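Putative hexose oxidase (Nonomuraea sp. ATCC 39727, PDB 5AWV) probably oxidises a sugar of glycopeptide antibiotics such as teicoplanin, which it binds, with a covalently attached FAD as cofactor. Local coordinates at residues Glu136-Tyr139 / Leu140-Val144; Gly236-Pro239 / Glu240-Leu243; Gly436-Ala439 / Lys440-Trp444; Tyr473-Ser476 / Asp477-Asp480. All coordinates share one frame; numbering follows the deposited sequence.

Contact 1: residues Glu136-Tyr139 / Leu140-Val144; sequences EKLY and LGWNV
First torsions that set CG anti to the backbone N in both Y139 (chi1 -172°) and N143 (chi1 -171°) send the phenol and the carboxamide out side by side, pointing the same way, one turn apart at the end of helix 131-142. Their planes stand 61° apart, and N143 OD1 comes to the edge of the ring, near its plane, 3.3 Å from Y139 CE1. In the backbone, N143 N bonds to Y139 O at 2.8 Å, although N143 itself has left the helix with a positive phi. That change of hand turns the chain back, and L138 O receives two donors: W142 N at 3.1 Å and V144 N at 3.2 Å approach it from opposite faces of the carbonyl plane. V144 CG2 packs 3.9 Å from L138 CB, while the indole of W142 leans back until CZ3 lies 3.6 Å from K137 O. Farther out, W350 meets the Y139 ring edge-to-face, and K137 NZ bonds to I114 O. At this helix end Y139 O thus takes one amide, L138 O two, and L140 O an arginine, R41 of a second subunit, which makes the end part of a subunit interface. The partly negative N143 OD1 faces the partly positive C-H edge of the phenol, a weak but probably favourable electrostatic match.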
loop_
_atom_site.group_PDB
_atom_site.type_symbol
_atom_site.label_atom_id
_atom_site.label_comp_id
_atom_site.label_asym_id
_atom_site.label_seq_id
_atom_site.Cartn_x
_atom_site.Cartn_y
_atom_site.Cartn_z
ATOM N N GLU A 136 -5.413 -13.481 4.288
ATOM C CA GLU A 136 -5.517 -14.798 4.823
ATOM C C GLU A 136 -6.442 -14.863 6.055
ATOM O O GLU A 136 -7.261 -15.754 6.133
ATOM C CB GLU A 136 -4.086 -15.278 5.112
ATOM C CG GLU A 136 -3.892 -16.738 5.117
ATOM C CD GLU A 136 -4.088 -17.342 3.687
ATOM O OE1 GLU A 136 -5.149 -17.986 3.588
ATOM O OE2 GLU A 136 -3.252 -17.087 2.736
ATOM N N LYS A 137 -6.216 -13.987 7.049
ATOM C CA LYS A 137 -7.023 -14.003 8.221
ATOM C C LYS A 137 -8.470 -13.613 8.016
ATOM O O LYS A 137 -9.374 -14.181 8.622
ATOM C CB LYS A 137 -6.407 -13.062 9.232
ATOM C CG LYS A 137 -7.108 -12.934 10.559
ATOM C CD LYS A 137 -7.034 -14.127 11.481
ATOM C CE LYS A 137 -7.735 -13.819 12.853
ATOM N NZ LYS A 137 -6.796 -13.108 13.778
ATOM N N LEU A 138 -8.709 -12.587 7.232
ATOM C CA LEU A 138 -10.084 -12.191 6.897
ATOM C C LEU A 138 -10.820 -13.350 6.182
ATOM O O LEU A 138 -12.017 -13.591 6.458
ATOM C CB LEU A 138 -10.093 -10.927 6.062
ATOM C CG LEU A 138 -9.731 -9.583 6.735
ATOM C CD1 LEU A 138 -10.013 -8.377 5.762
ATOM C CD2 LEU A 138 -10.581 -9.294 7.981
ATOM N N TYR A 139 -10.129 -14.034 5.287
ATOM C CA TYR A 139 -10.709 -15.151 4.573
ATOM C C TYR A 139 -10.998 -16.377 5.445
ATOM O O TYR A 139 -12.173 -16.847 5.483
ATOM C CB TYR A 139 -9.782 -15.585 3.466
ATOM C CG TYR A 139 -10.349 -16.647 2.506
ATOM C CD1 TYR A 139 -11.640 -16.556 2.038
ATOM C CD2 TYR A 139 -9.627 -17.804 2.179
ATOM C CE1 TYR A 139 -12.150 -17.478 1.152
ATOM C CE2 TYR A 139 -10.167 -18.775 1.319
ATOM C CZ TYR A 139 -11.412 -18.565 0.768
ATOM O OH TYR A 139 -12.014 -19.449 -0.142
ATOM N N LEU A 140 -9.993 -16.790 6.216
ATOM C CA LEU A 140 -10.165 -17.932 7.163
ATOM C C LEU A 140 -11.248 -17.715 8.242
ATOM O O LEU A 140 -12.140 -18.589 8.457
ATOM C CB LEU A 140 -8.826 -18.399 7.721
ATOM C CG LEU A 140 -7.916 -19.058 6.668
ATOM C CD1 LEU A 140 -6.724 -19.725 7.328
ATOM C CD2 LEU A 140 -8.590 -20.118 5.781
ATOM N N GLY A 141 -11.207 -16.546 8.861
ATOM C CA GLY A 141 -12.050 -16.203 9.930
ATOM C C GLY A 141 -13.464 -15.986 9.561
ATOM O O GLY A 141 -14.366 -16.469 10.271
ATOM N N TRP A 142 -13.702 -15.269 8.454
ATOM C CA TRP A 142 -15.061 -14.761 8.142
ATOM C C TRP A 142 -15.465 -14.856 6.645
ATOM O O TRP A 142 -16.549 -14.448 6.291
ATOM C CB TRP A 142 -15.176 -13.296 8.595
ATOM C CG TRP A 142 -14.882 -13.097 10.045
ATOM C CD1 TRP A 142 -15.768 -13.212 11.077
ATOM C CD2 TRP A 142 -13.616 -12.818 10.641
ATOM N NE1 TRP A 142 -15.125 -13.026 12.249
ATOM C CE2 TRP A 142 -13.814 -12.749 12.013
ATOM C CE3 TRP A 142 -12.335 -12.573 10.137
ATOM C CZ2 TRP A 142 -12.797 -12.484 12.881
ATOM C CZ3 TRP A 142 -11.351 -12.303 10.963
ATOM C CH2 TRP A 142 -11.560 -12.271 12.347
ATOM N N ASN A 143 -14.617 -15.438 5.799
ATOM C CA ASN A 143 -14.833 -15.454 4.358
ATOM C C ASN A 143 -15.118 -14.059 3.787
ATOM O O ASN A 143 -16.117 -13.862 3.065
ATOM C CB ASN A 143 -15.996 -16.397 4.078
ATOM C CG ASN A 143 -16.193 -16.672 2.662
ATOM O OD1 ASN A 143 -15.292 -16.538 1.809
ATOM N ND2 ASN A 143 -17.425 -17.066 2.349
ATOM N N VAL A 144 -14.280 -13.106 4.183
ATOM C CA VAL A 144 -14.348 -11.722 3.682
ATOM C C VAL A 144 -12.977 -11.337 3.144
ATOM O O VAL A 144 -12.021 -12.103 3.249
ATOM C CB VAL A 144 -14.903 -10.717 4.667
ATOM C CG1 VAL A 144 -16.343 -11.086 5.082
ATOM C CG2 VAL A 144 -14.013 -10.522 5.924
#

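Contact 2: residues Gly236-Pro239 / Glu240-Leu243; sequences GRNP and ERLL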
loop_
_atom_site.group_PDB
_atom_site.type_symbol
_atom_site.label_atom_id
_atom_site.label_comp_id
_atom_site.label_asym_id
_atom_site.label_seq_id
_atom_site.Cartn_x
_atom_site.Cartn_y
_atom_site.Cartn_z
ATOM N N GLY A 236 -26.593 -5.517 9.595
ATOM C CA GLY A 236 -26.574 -6.126 10.909
ATOM C C GLY A 236 -25.197 -6.192 11.514
ATOM O O GLY A 236 -24.308 -5.361 11.254
ATOM N N ARG A 237 -25.026 -7.217 12.308
ATOM C CA ARG A 237 -23.822 -7.423 13.098
ATOM C C ARG A 237 -23.139 -8.767 12.808
ATOM O O ARG A 237 -22.191 -9.120 13.509
ATOM C CB ARG A 237 -24.156 -7.362 14.592
ATOM C CG ARG A 237 -24.847 -6.083 15.002
ATOM C CD ARG A 237 -25.113 -6.091 16.495
ATOM N NE ARG A 237 -23.922 -6.233 17.304
ATOM C CZ ARG A 237 -23.038 -5.248 17.515
ATOM N NH1 ARG A 237 -23.203 -4.042 16.950
ATOM N NH2 ARG A 237 -21.973 -5.459 18.252
ATOM N N ASN A 238 -23.545 -9.444 11.745
ATOM C CA ASN A 238 -22.949 -10.692 11.371
ATOM C C ASN A 238 -21.567 -10.343 10.670
ATOM O O ASN A 238 -21.578 -9.774 9.564
ATOM C CB ASN A 238 -23.901 -11.365 10.399
ATOM C CG ASN A 238 -23.384 -12.695 9.877
ATOM O OD1 ASN A 238 -24.001 -13.267 8.979
ATOM N ND2 ASN A 238 -22.258 -13.183 10.396
ATOM N N PRO A 239 -20.443 -10.650 11.312
ATOM C CA PRO A 239 -19.140 -10.171 10.748
ATOM C C PRO A 239 -18.916 -10.680 9.321
ATOM O O PRO A 239 -18.262 -9.995 8.509
ATOM C CB PRO A 239 -18.112 -10.711 11.732
ATOM C CG PRO A 239 -18.871 -10.833 12.962
ATOM C CD PRO A 239 -20.192 -11.411 12.539
ATOM N N GLU A 240 -19.510 -11.833 8.991
ATOM C CA GLU A 240 -19.409 -12.339 7.606
ATOM C C GLU A 240 -20.011 -11.458 6.542
ATOM O O GLU A 240 -19.776 -11.691 5.371
ATOM C CB GLU A 240 -19.996 -13.743 7.489
ATOM C CG GLU A 240 -19.357 -14.797 8.350
ATOM C CD GLU A 240 -19.839 -16.179 7.890
ATOM O OE1 GLU A 240 -20.850 -16.668 8.439
ATOM O OE2 GLU A 240 -19.252 -16.720 6.919
ATOM N N ARG A 241 -20.878 -10.513 6.905
ATOM C CA ARG A 241 -21.490 -9.549 5.958
ATOM C C ARG A 241 -20.828 -8.153 5.989
ATOM O O ARG A 241 -21.187 -7.261 5.233
ATOM C CB ARG A 241 -23.035 -9.460 6.225
ATOM C CG ARG A 241 -23.757 -10.674 5.646
ATOM C CD ARG A 241 -25.177 -10.931 6.128
ATOM N NE ARG A 241 -26.161 -9.841 6.038
ATOM C CZ ARG A 241 -26.580 -9.219 4.924
ATOM N NH1 ARG A 241 -26.061 -9.496 3.734
ATOM N NH2 ARG A 241 -27.500 -8.253 5.021
ATOM N N LEU A 242 -19.851 -7.947 6.867
ATOM C CA LEU A 242 -19.374 -6.599 7.118
ATOM C C LEU A 242 -18.259 -6.198 6.168
ATOM O O LEU A 242 -17.926 -5.028 6.136
ATOM C CB LEU A 242 -18.887 -6.398 8.561
ATOM C CG LEU A 242 -20.053 -6.350 9.550
ATOM C CD1 LEU A 242 -19.465 -6.443 10.935
ATOM C CD2 LEU A 242 -20.861 -5.080 9.315
ATOM N N LEU A 243 -17.729 -7.135 5.370
ATOM C CA LEU A 243 -16.771 -6.803 4.266
ATOM C C LEU A 243 -17.113 -7.625 3.043
ATOM O O LEU A 243 -17.852 -8.600 3.173
ATOM C CB LEU A 243 -15.318 -7.074 4.675
ATOM C CG LEU A 243 -14.766 -5.973 5.564
ATOM C CD1 LEU A 243 -13.444 -6.394 6.134
ATOM C CD2 LEU A 243 -14.683 -4.577 4.943
#
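Two backbone hydrogen bonds between N238-P239 and R241-L242 fold this loop over on itself. R241 N donates to N238 O at 2.8 Å with an N-H...O angle of 162°, and one residue later L242 N donates to P239 O at 3.1 Å. In van der Waals contacts, L242 lies against the first segment. With CG anti to its carbonyl carbon (chi1 -73°), it points back toward residues 236-239: CD1 lies 3.7 Å from P239 CA, CG lies 3.7 Å from the backbone oxygen N238 O, and the other methyl, CD2, reaches to 4.0 Å from G236 O. F123 and Y116 of the neighbouring strands pack against the same leucine. The polar side chains meet only loosely. The N238 amide crosses the R241 chain at about a right angle, its plane 51° from that of the guanidinium group. Closer to the backbone, R241 CB sits 3.7 Å from the main-chain oxygen N238 O. R241 NH1 makes a long, weak ion pair with E233 of a third subunit, whereas R237 NH2 is bonded to P118 O. The backbone angles of P239, E240 and R241 describe two overlapping type I beta turns, one spanning 238-241 and the next 239-242, in the connection between strands 223-229 and 249-257.

Contact 3: residues Gly436-Ala439 / Lys440-Trp444; sequences GNEA and KHLTW
The imidazole of H441 leans back toward N437, outward from the helix, and ND1 donates to N437 O at 2.8 Å. A chi1 of -66°, which keeps the ring beside the backbone N of H441, gives it this direction. The donor stands above the carbonyl plane, 47° out of it, and the oxygen lies somewhat off the ring plane. CE1 meanwhile rests 3.7 Å from N437 CB. On another side of the helix, E438 and L442 cross at a slant: the extended acid chain lays its CG 3.7 Å from L442 CD1. The backbone bond from L442 N to E438 O (2.9 Å) links the same two residues. T443 bonds to A439 O twice: its hydroxyl OG1 (2.9 Å) and its backbone N (3.0 Å) donate from opposite faces of the carbonyl plane, so the threonine folds onto its own helix. A water joins G436 O to K440 N at the first turn. H441 NE2 is bonded to D394 N, consistent with a neutral ring protonated on ND1. Helix 438-452 lies against strand 424-432, with E438, H441 and L442 on W432, while W444 NE1 bonds to N386 O at the end of helix 377-387.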
loop_
_atom_site.group_PDB
_atom_site.type_symbol
_atom_site.label_atom_id
_atom_site.label_comp_id
_atom_site.label_asym_id
_atom_site.label_seq_id
_atom_site.Cartn_x
_atom_site.Cartn_y
_atom_site.Cartn_z
ATOM N N GLY A 436 25.669 2.229 -9.705
ATOM C CA GLY A 436 26.366 3.010 -10.782
ATOM C C GLY A 436 25.563 3.406 -12.011
ATOM O O GLY A 436 25.814 4.438 -12.620
ATOM N N ASN A 437 24.552 2.607 -12.329
ATOM C CA ASN A 437 23.677 2.841 -13.463
ATOM C C ASN A 437 22.373 3.613 -13.149
ATOM O O ASN A 437 21.585 3.825 -14.061
ATOM C CB ASN A 437 23.289 1.487 -14.059
ATOM C CG ASN A 437 24.474 0.743 -14.646
ATOM O OD1 ASN A 437 24.588 -0.471 -14.523
ATOM N ND2 ASN A 437 25.335 1.470 -15.300
ATOM N N GLU A 438 22.159 4.067 -11.924
ATOM C CA GLU A 438 20.942 4.848 -11.603
ATOM C C GLU A 438 20.652 6.013 -12.563
ATOM O O GLU A 438 19.528 6.178 -13.014
ATOM C CB GLU A 438 20.989 5.410 -10.161
ATOM C CG GLU A 438 19.850 6.378 -9.874
ATOM C CD GLU A 438 19.895 6.952 -8.482
ATOM O OE1 GLU A 438 19.222 6.442 -7.581
ATOM O OE2 GLU A 438 20.596 7.948 -8.307
ATOM N N ALA A 439 21.641 6.857 -12.863
ATOM C CA ALA A 439 21.363 8.080 -13.584
ATOM C C ALA A 439 20.833 7.791 -14.986
ATOM O O ALA A 439 19.936 8.482 -15.472
ATOM C CB ALA A 439 22.611 8.988 -13.658
ATOM N N LYS A 440 21.357 6.752 -15.615
ATOM C CA LYS A 440 20.944 6.374 -16.983
ATOM C C LYS A 440 19.446 5.854 -17.006
ATOM O O LYS A 440 18.676 6.156 -17.941
ATOM C CB LYS A 440 21.883 5.297 -17.484
ATOM C CG LYS A 440 21.705 4.928 -18.916
ATOM C CD LYS A 440 22.649 3.770 -19.256
ATOM C CE LYS A 440 22.451 3.286 -20.694
ATOM N NZ LYS A 440 22.815 4.267 -21.765
ATOM N N HIS A 441 19.073 5.106 -15.978
ATOM C CA HIS A 441 17.681 4.631 -15.843
ATOM C C HIS A 441 16.700 5.758 -15.486
ATOM O O HIS A 441 15.637 5.833 -16.062
ATOM C CB HIS A 441 17.568 3.559 -14.841
ATOM C CG HIS A 441 18.258 2.301 -15.212
ATOM N ND1 HIS A 441 19.635 2.210 -15.307
ATOM C CD2 HIS A 441 17.773 1.076 -15.523
ATOM C CE1 HIS A 441 19.964 0.982 -15.660
ATOM N NE2 HIS A 441 18.860 0.276 -15.799
ATOM N N LEU A 442 17.061 6.644 -14.559
ATOM C CA LEU A 442 16.265 7.810 -14.287
ATOM C C LEU A 442 16.055 8.603 -15.542
ATOM O O LEU A 442 14.965 9.077 -15.804
ATOM C CB LEU A 442 16.888 8.688 -13.206
ATOM C CG LEU A 442 16.962 8.062 -11.780
ATOM C CD1 LEU A 442 17.451 9.069 -10.750
ATOM C CD2 LEU A 442 15.646 7.486 -11.285
ATOM N N THR A 443 17.112 8.792 -16.314
ATOM C CA THR A 443 17.000 9.540 -17.547
ATOM C C THR A 443 15.963 8.971 -18.511
ATOM O O THR A 443 15.171 9.710 -19.082
ATOM C CB THR A 443 18.399 9.664 -18.236
ATOM O OG1 THR A 443 19.242 10.487 -17.400
ATOM C CG2 THR A 443 18.262 10.311 -19.587
ATOM N N TRP A 444 16.026 7.668 -18.676
ATOM C CA TRP A 444 15.169 6.934 -19.594
ATOM C C TRP A 444 13.685 7.047 -19.171
ATOM O O TRP A 444 12.828 7.382 -19.937
ATOM C CB TRP A 444 15.651 5.492 -19.635
ATOM C CG TRP A 444 14.786 4.710 -20.568
ATOM C CD1 TRP A 444 14.875 4.688 -21.916
ATOM C CD2 TRP A 444 13.596 3.946 -20.220
ATOM N NE1 TRP A 444 13.848 3.918 -22.463
ATOM C CE2 TRP A 444 13.064 3.425 -21.447
ATOM C CE3 TRP A 444 12.982 3.591 -19.004
ATOM C CZ2 TRP A 444 11.871 2.648 -21.504
ATOM C CZ3 TRP A 444 11.820 2.762 -19.044
ATOM C CH2 TRP A 444 11.277 2.313 -20.297
HETATM O O HOH W 1 24.129 5.855 -15.042
#

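Contact 4: residues Tyr473-Ser476 / Asp477-Asp480; sequences YPDS and DLAD. With N1L (2-amino-2-deoxy-beta-D-glucopyranuronic acid), chain B.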
loop_
_atom_site.group_PDB
_atom_site.type_symbol
_atom_site.label_atom_id
_atom_site.label_comp_id
_atom_site.label_asym_id
_atom_site.label_seq_id
_atom_site.Cartn_x
_atom_site.Cartn_y
_atom_site.Cartn_z
ATOM N N TYR A 473 1.440 5.916 -5.220
ATOM C CA TYR A 473 2.615 5.887 -6.114
ATOM C C TYR A 473 3.348 7.224 -6.167
ATOM O O TYR A 473 3.479 7.877 -7.237
ATOM C CB TYR A 473 2.134 5.554 -7.521
ATOM C CG TYR A 473 1.454 4.268 -7.750
ATOM C CD1 TYR A 473 1.541 3.177 -6.879
ATOM C CD2 TYR A 473 0.580 4.166 -8.881
ATOM C CE1 TYR A 473 0.839 1.998 -7.131
ATOM C CE2 TYR A 473 -0.107 2.962 -9.172
ATOM C CZ TYR A 473 0.030 1.869 -8.315
ATOM O OH TYR A 473 -0.701 0.659 -8.657
ATOM N N PRO A 474 3.782 7.684 -5.006
ATOM C CA PRO A 474 4.383 9.020 -4.965
ATOM C C PRO A 474 5.647 9.140 -5.850
ATOM O O PRO A 474 6.441 8.224 -5.940
ATOM C CB PRO A 474 4.742 9.215 -3.533
ATOM C CG PRO A 474 5.025 7.809 -3.065
ATOM C CD PRO A 474 4.016 6.944 -3.768
ATOM N N ASP A 475 5.781 10.293 -6.428
ATOM C CA ASP A 475 6.901 10.638 -7.343
ATOM C C ASP A 475 7.295 12.135 -7.119
ATOM O O ASP A 475 6.582 13.023 -7.567
ATOM C CB ASP A 475 6.415 10.470 -8.739
ATOM C CG ASP A 475 7.473 10.882 -9.805
ATOM O OD1 ASP A 475 8.670 11.109 -9.466
ATOM O OD2 ASP A 475 7.052 10.906 -10.990
ATOM N N SER A 476 8.412 12.357 -6.399
ATOM C CA SER A 476 8.999 13.674 -6.144
ATOM C C SER A 476 9.287 14.502 -7.374
ATOM O O SER A 476 9.320 15.711 -7.254
ATOM C CB SER A 476 10.331 13.507 -5.390
ATOM O OG SER A 476 9.858 13.138 -4.113
ATOM N N ASP A 477 9.365 13.861 -8.568
ATOM C CA ASP A 477 9.592 14.560 -9.791
ATOM C C ASP A 477 8.431 15.454 -10.105
ATOM O O ASP A 477 8.601 16.473 -10.849
ATOM C CB ASP A 477 9.812 13.635 -11.005
ATOM C CG ASP A 477 11.010 12.731 -10.892
ATOM O OD1 ASP A 477 11.852 12.789 -9.974
ATOM O OD2 ASP A 477 11.116 11.899 -11.781
ATOM N N LEU A 478 7.250 15.151 -9.560
ATOM C CA LEU A 478 6.088 15.961 -9.847
ATOM C C LEU A 478 6.139 17.322 -9.128
ATOM O O LEU A 478 5.454 18.251 -9.507
ATOM C CB LEU A 478 4.789 15.278 -9.461
ATOM C CG LEU A 478 4.432 14.040 -10.307
ATOM C CD1 LEU A 478 2.997 13.561 -9.995
ATOM C CD2 LEU A 478 4.621 14.379 -11.769
ATOM N N ALA A 479 6.920 17.403 -8.075
ATOM C CA ALA A 479 7.243 18.681 -7.397
ATOM C C ALA A 479 8.572 19.283 -7.867
ATOM O O ALA A 479 9.057 20.207 -7.240
ATOM C CB ALA A 479 7.380 18.437 -5.909
ATOM N N ASP A 480 9.184 18.786 -8.945
ATOM C CA ASP A 480 10.475 19.318 -9.366
ATOM C C ASP A 480 10.142 20.174 -10.559
ATOM O O ASP A 480 9.812 19.612 -11.600
ATOM C CB ASP A 480 11.421 18.204 -9.735
ATOM C CG ASP A 480 12.791 18.736 -10.285
ATOM O OD1 ASP A 480 12.916 19.916 -10.644
ATOM O OD2 ASP A 480 13.688 17.909 -10.415
HETATM C C1 N1L B . 4.996 -3.685 -8.253
HETATM C C2 N1L B . 5.875 -2.616 -9.082
HETATM C C3 N1L B . 5.511 -1.155 -8.754
HETATM C C4 N1L B . 4.025 -0.998 -8.997
HETATM C C5 N1L B . 3.249 -1.872 -7.975
HETATM C C6 N1L B . 1.713 -1.674 -8.051
HETATM N N2 N1L B . 7.316 -2.772 -8.891
HETATM O O3 N1L B . 6.231 -0.191 -9.660
HETATM O O4 N1L B . 3.608 0.459 -8.931
HETATM O O5 N1L B . 3.522 -3.302 -8.257
HETATM O O6B N1L B . 1.045 -2.530 -8.972
HETATM O O6A N1L B . 1.399 -0.425 -8.522
#
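D475 OD1 has two partners: D477 N donates to it at 3.0 Å, and K365 NZ forms a salt bridge with it. The first of these bonds closes an Asx turn, the donor standing 61° out of the carboxylate plane, and a backbone bond from L478 N to D475 O (3.0 Å) wraps the same residues into the start of a short 3-10 segment. A third bond, from A479 N to S476 O, adds a further i to i+3 turn. D475 extends with CG anti to its backbone N (chi1 177°), which brings its carboxylate beside that of D477. The two planes are 64° apart, and OD1 of D475 is 3.5 Å from OD2 of D477. This approach of like charges is probably eased by K367, whose NZ forms salt bridges with both acids, and by R446 on D477 OD1. L478 packs its CB 3.4 Å from D475 O, facing L493 and Y494 of helix 490-495. Upstream, Y473 lines the pocket of FAD and the aminosugar acid. Its OH is hydrogen-bonded to Y165 OH; the very short approach of N1L O6A is doubtful. N1L O4 sits 3.6 Å above one face of the Y473 ring, offset toward its rim.

How the contacts relate
Contacts 1 and 2 form one touching pair, their centres about 12 Å apart: W142 CD1 lies 3.5 Å from P239 CB, and V144 CG1 lies 3.5 Å from L243 O, so the end of helix 131-142 rests on the turns of 236-243. Contacts 3 and 4 lie on the opposite side of the chain's centre, their own centres about 17 Å apart and nearest atoms about 6 Å. Contact 4 holds Y473, which lines the flavin and sugar site, while the side chain of H441 in contact 3 lies about 6 Å from the bound 8-methylnonanoic acid. Contact 1 is more remote, the side chain of L138 being about 11 Å from that of the FAD-binding H159, and contact 2 lies away from the flavin and sugar sites.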